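Local coordinates for glucanase (Clostridium thermocellum, PDB 5GXX), which probably hydrolyses beta-1,4-glucosidic bonds inside cellulose chains as a family 9 endoglucanase of the cellulosome, at residues A[444-449]-A[471-476]. The protein carries 1 engineered substitution. Residues are numbered along the deposited sequence; the frame is centred on the assembly and turned at random.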
ATOM      1  N   ASP A 444      -8.915 -17.505 -25.931  1.00 23.20           N
ATOM      2  CA  ASP A 444      -9.615 -16.323 -25.450  1.00 23.36           C
ATOM      3  C   ASP A 444      -8.706 -15.118 -25.666  1.00 22.93           C
ATOM      4  O   ASP A 444      -7.654 -15.251 -26.297  1.00 22.49           O
ATOM      5  CB  ASP A 444     -10.224 -16.496 -24.045  1.00 22.69           C
ATOM      6  CG  ASP A 444      -9.292 -17.162 -23.042  1.00 24.17           C
ATOM      7  OD1 ASP A 444      -8.057 -17.015 -23.149  1.00 26.08           O
ATOM      8  OD2 ASP A 444      -9.813 -17.808 -22.107  1.00 27.27           O
ATOM      9  N   ASP A 445      -9.134 -13.935 -25.228  1.00 24.04           N
ATOM     10  CA  ASP A 445      -8.393 -12.710 -25.534  1.00 23.72           C
ATOM     11  C   ASP A 445      -7.092 -12.584 -24.746  1.00 22.05           C
ATOM     12  O   ASP A 445      -7.027 -12.941 -23.565  1.00 23.79           O
ATOM     13  CB  ASP A 445      -9.298 -11.487 -25.352  1.00 25.71           C
ATOM     14  CG  ASP A 445     -10.420 -11.425 -26.379  1.00 28.51           C
ATOM     15  OD1 ASP A 445     -10.233 -11.811 -27.557  1.00 31.10           O
ATOM     16  OD2 ASP A 445     -11.514 -10.956 -25.995  1.00 30.69           O
ATOM     17  N   GLU A 446      -6.040 -12.163 -25.438  1.00 20.37           N
ATOM     18  CA  GLU A 446      -4.703 -12.080 -24.840  1.00 17.83           C
ATOM     19  C   GLU A 446      -4.245 -10.667 -24.476  1.00 18.91           C
ATOM     20  O   GLU A 446      -3.968 -10.376 -23.311  1.00 20.67           O
ATOM     21  CB  GLU A 446      -3.669 -12.769 -25.728  1.00 18.03           C
ATOM     22  CG  GLU A 446      -3.904 -14.267 -25.888  1.00 15.57           C
ATOM     23  CD  GLU A 446      -2.887 -14.908 -26.804  1.00 16.07           C
ATOM     24  OE1 GLU A 446      -2.916 -14.671 -28.028  1.00 18.63           O
ATOM     25  OE2 GLU A 446      -2.049 -15.684 -26.293  1.00 13.96           O
ATOM     26  N   PHE A 447      -4.163  -9.800 -25.477  1.00 17.92           N
ATOM     27  CA  PHE A 447      -3.820  -8.397 -25.274  1.00 17.31           C
ATOM     28  C   PHE A 447      -5.045  -7.547 -25.560  1.00 18.56           C
ATOM     29  O   PHE A 447      -5.631  -7.632 -26.643  1.00 19.55           O
ATOM     30  CB  PHE A 447      -2.687  -7.996 -26.223  1.00 17.00           C
ATOM     31  CG  PHE A 447      -1.378  -8.688 -25.930  1.00 16.94           C
ATOM     32  CD1 PHE A 447      -1.106  -9.950 -26.460  1.00 17.82           C
ATOM     33  CD2 PHE A 447      -0.452  -8.105 -25.073  1.00 19.18           C
ATOM     34  CE1 PHE A 447       0.094 -10.578 -26.187  1.00 14.38           C
ATOM     35  CE2 PHE A 447       0.746  -8.724 -24.770  1.00 17.54           C
ATOM     36  CZ  PHE A 447       1.020  -9.980 -25.320  1.00 16.24           C
ATOM     37  N   PHE A 448      -5.401  -6.697 -24.598  1.00 17.10           N
ATOM     38  CA  PHE A 448      -6.616  -5.904 -24.730  1.00 15.84           C
ATOM     39  C   PHE A 448      -6.645  -4.824 -23.657  1.00 15.65           C
ATOM     40  O   PHE A 448      -5.986  -4.957 -22.627  1.00 15.42           O
ATOM     41  CB  PHE A 448      -7.853  -6.804 -24.612  1.00 15.57           C
ATOM     42  CG  PHE A 448      -7.905  -7.600 -23.344  1.00 18.14           C
ATOM     43  CD1 PHE A 448      -8.549  -7.094 -22.221  1.00 19.17           C
ATOM     44  CD2 PHE A 448      -7.353  -8.873 -23.292  1.00 18.95           C
ATOM     45  CE1 PHE A 448      -8.606  -7.827 -21.045  1.00 17.97           C
ATOM     46  CE2 PHE A 448      -7.409  -9.610 -22.126  1.00 18.85           C
ATOM     47  CZ  PHE A 448      -8.044  -9.088 -21.001  1.00 17.62           C
ATOM     48  N   VAL A 449      -7.425  -3.779 -23.900  1.00 16.50           N
ATOM     49  CA  VAL A 449      -7.707  -2.783 -22.866  1.00 16.58           C
ATOM     50  C   VAL A 449      -9.014  -3.061 -22.121  1.00 16.79           C
ATOM     51  O   VAL A 449     -10.032  -3.396 -22.740  1.00 16.67           O
ATOM     52  CB  VAL A 449      -7.791  -1.387 -23.489  1.00 17.18           C
ATOM     53  CG1 VAL A 449      -8.242  -0.365 -22.453  1.00 16.09           C
ATOM     54  CG2 VAL A 449      -6.456  -1.018 -24.098  1.00 16.84           C
ATOM     55  N   SER A 471      -1.575 -13.163 -22.220  1.00 13.95           N
ATOM     56  CA  SER A 471      -1.197 -14.111 -23.283  1.00 13.68           C
ATOM     57  C   SER A 471      -1.022 -15.545 -22.795  1.00 14.39           C
ATOM     58  O   SER A 471      -0.693 -15.774 -21.636  1.00 14.71           O
ATOM     59  CB  SER A 471       0.058 -13.640 -24.023  1.00 15.00           C
ATOM     60  OG  SER A 471       1.175 -13.526 -23.148  1.00 14.36           O
ATOM     61  N   SER A 472      -1.248 -16.496 -23.692  1.00 13.60           N
ATOM     62  CA  SER A 472      -1.207 -17.916 -23.332  1.00 14.07           C
ATOM     63  C   SER A 472      -0.979 -18.843 -24.529  1.00 14.70           C
ATOM     64  O   SER A 472      -0.722 -20.029 -24.309  1.00 16.03           O
ATOM     65  CB  SER A 472      -2.468 -18.328 -22.562  1.00 15.35           C
ATOM     66  OG  SER A 472      -2.170 -19.324 -21.598  1.00 13.97           O
ATOM     67  N   TRP A 473      -1.047 -18.337 -25.767  1.00 15.48           N
ATOM     68  CA  TRP A 473      -0.879 -19.197 -26.952  1.00 15.01           C
ATOM     69  C   TRP A 473       0.272 -18.755 -27.855  1.00 16.05           C
ATOM     70  O   TRP A 473       0.039 -18.345 -28.995  1.00 17.42           O
ATOM     71  CB  TRP A 473      -2.173 -19.254 -27.778  1.00 16.52           C
ATOM     72  CG  TRP A 473      -3.252 -20.032 -27.134  1.00 15.91           C
ATOM     73  CD1 TRP A 473      -3.508 -21.361 -27.296  1.00 18.19           C
ATOM     74  CD2 TRP A 473      -4.238 -19.536 -26.225  1.00 16.47           C
ATOM     75  NE1 TRP A 473      -4.600 -21.724 -26.546  1.00 19.23           N
ATOM     76  CE2 TRP A 473      -5.068 -20.624 -25.875  1.00 15.85           C
ATOM     77  CE3 TRP A 473      -4.498 -18.272 -25.675  1.00 16.87           C
ATOM     78  CZ2 TRP A 473      -6.135 -20.491 -24.991  1.00 17.42           C
ATOM     79  CZ3 TRP A 473      -5.568 -18.137 -24.804  1.00 18.35           C
ATOM     80  CH2 TRP A 473      -6.376 -19.246 -24.472  1.00 16.66           C
ATOM     81  N   PRO A 474       1.521 -18.809 -27.363  1.00 15.19           N
ATOM     82  CA  PRO A 474       1.946 -19.113 -26.001  1.00 15.22           C
ATOM     83  C   PRO A 474       2.035 -17.828 -25.183  1.00 15.35           C
ATOM     84  O   PRO A 474       2.051 -16.723 -25.745  1.00 16.45           O
ATOM     85  CB  PRO A 474       3.359 -19.659 -26.208  1.00 15.19           C
ATOM     86  CG  PRO A 474       3.885 -18.868 -27.406  1.00 14.25           C
ATOM     87  CD  PRO A 474       2.670 -18.569 -28.254  1.00 15.77           C
ATOM     88  N   ALA A 475       2.143 -17.958 -23.865  1.00 14.16           N
ATOM     89  CA  ALA A 475       2.473 -16.782 -23.059  1.00 14.26           C
ATOM     90  C   ALA A 475       3.685 -16.080 -23.668  1.00 13.91           C
ATOM     91  O   ALA A 475       4.613 -16.742 -24.126  1.00 14.21           O
ATOM     92  CB  ALA A 475       2.766 -17.197 -21.610  1.00 13.71           C
ATOM     93  N   ARG A 476       3.681 -14.745 -23.730  1.00 13.25           N
ATOM     94  CA  ARG A 476       4.749 -14.051 -24.442  1.00 14.08           C
ATOM     95  C   ARG A 476       4.784 -12.593 -24.032  1.00 14.39           C
ATOM     96  O   ARG A 476       3.879 -12.114 -23.354  1.00 15.47           O
ATOM     97  CB  ARG A 476       4.579 -14.177 -25.968  1.00 14.64           C
ATOM     98  CG  ARG A 476       3.301 -13.572 -26.513  1.00 13.39           C
ATOM     99  CD  ARG A 476       3.045 -13.974 -27.981  1.00 13.14           C
ATOM    100  NE  ARG A 476       1.815 -13.386 -28.509  1.00 18.05           N
ATOM    101  CZ  ARG A 476       0.589 -13.834 -28.255  1.00 16.28           C
ATOM    102  NH1 ARG A 476       0.387 -14.903 -27.487  1.00 15.84           N
ATOM    103  NH2 ARG A 476      -0.453 -13.220 -28.792  1.00 18.19           N
TER
HETATM  104  O   HOH W   1      -1.759 -16.210 -30.057  1.00 27.39           O
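At the end of the cellulose-binding-domain beta-sandwich that faces the catalytic domain, E446, just ahead of strand 447-456, plugs its carboxylate into the loop 471-476. Its CG lies beside the backbone N (chi1 -64°) and CD continues the extended chain, which carries the carboxylate past the CA of S471 into the turn. There OE2 takes three N-H groups: S472 N at 2.8 Å, on the anti lone pair and almost straight (172°), W473 N at 2.9 Å, and R476 NH1 at 2.8 Å. R476 adds NH2 to OE1 at 3.0 Å, an end-on, two-nitrogen salt bridge that approaches from above the carboxylate, the two planes being 58° apart. NH1 also donates to P474 O at 3.0 Å, so one arginine ties the cis-proline turn to the glutamate, and a water joins OE1 to W473 O. The F447 ring sets CE1 over one face of the guanidinium and packs against S471 CB at 3.7 Å. D444 OD1, salt-bridged to R381, meets the indole edge at W473 CH2, 3.1 Å away, while S472 OG bonds H382. Gripped by two successive backbone N-H groups and an arginine, the carboxylate holds the loop after strand 460-469 at the interdomain junction of a modular family 9 cellulase.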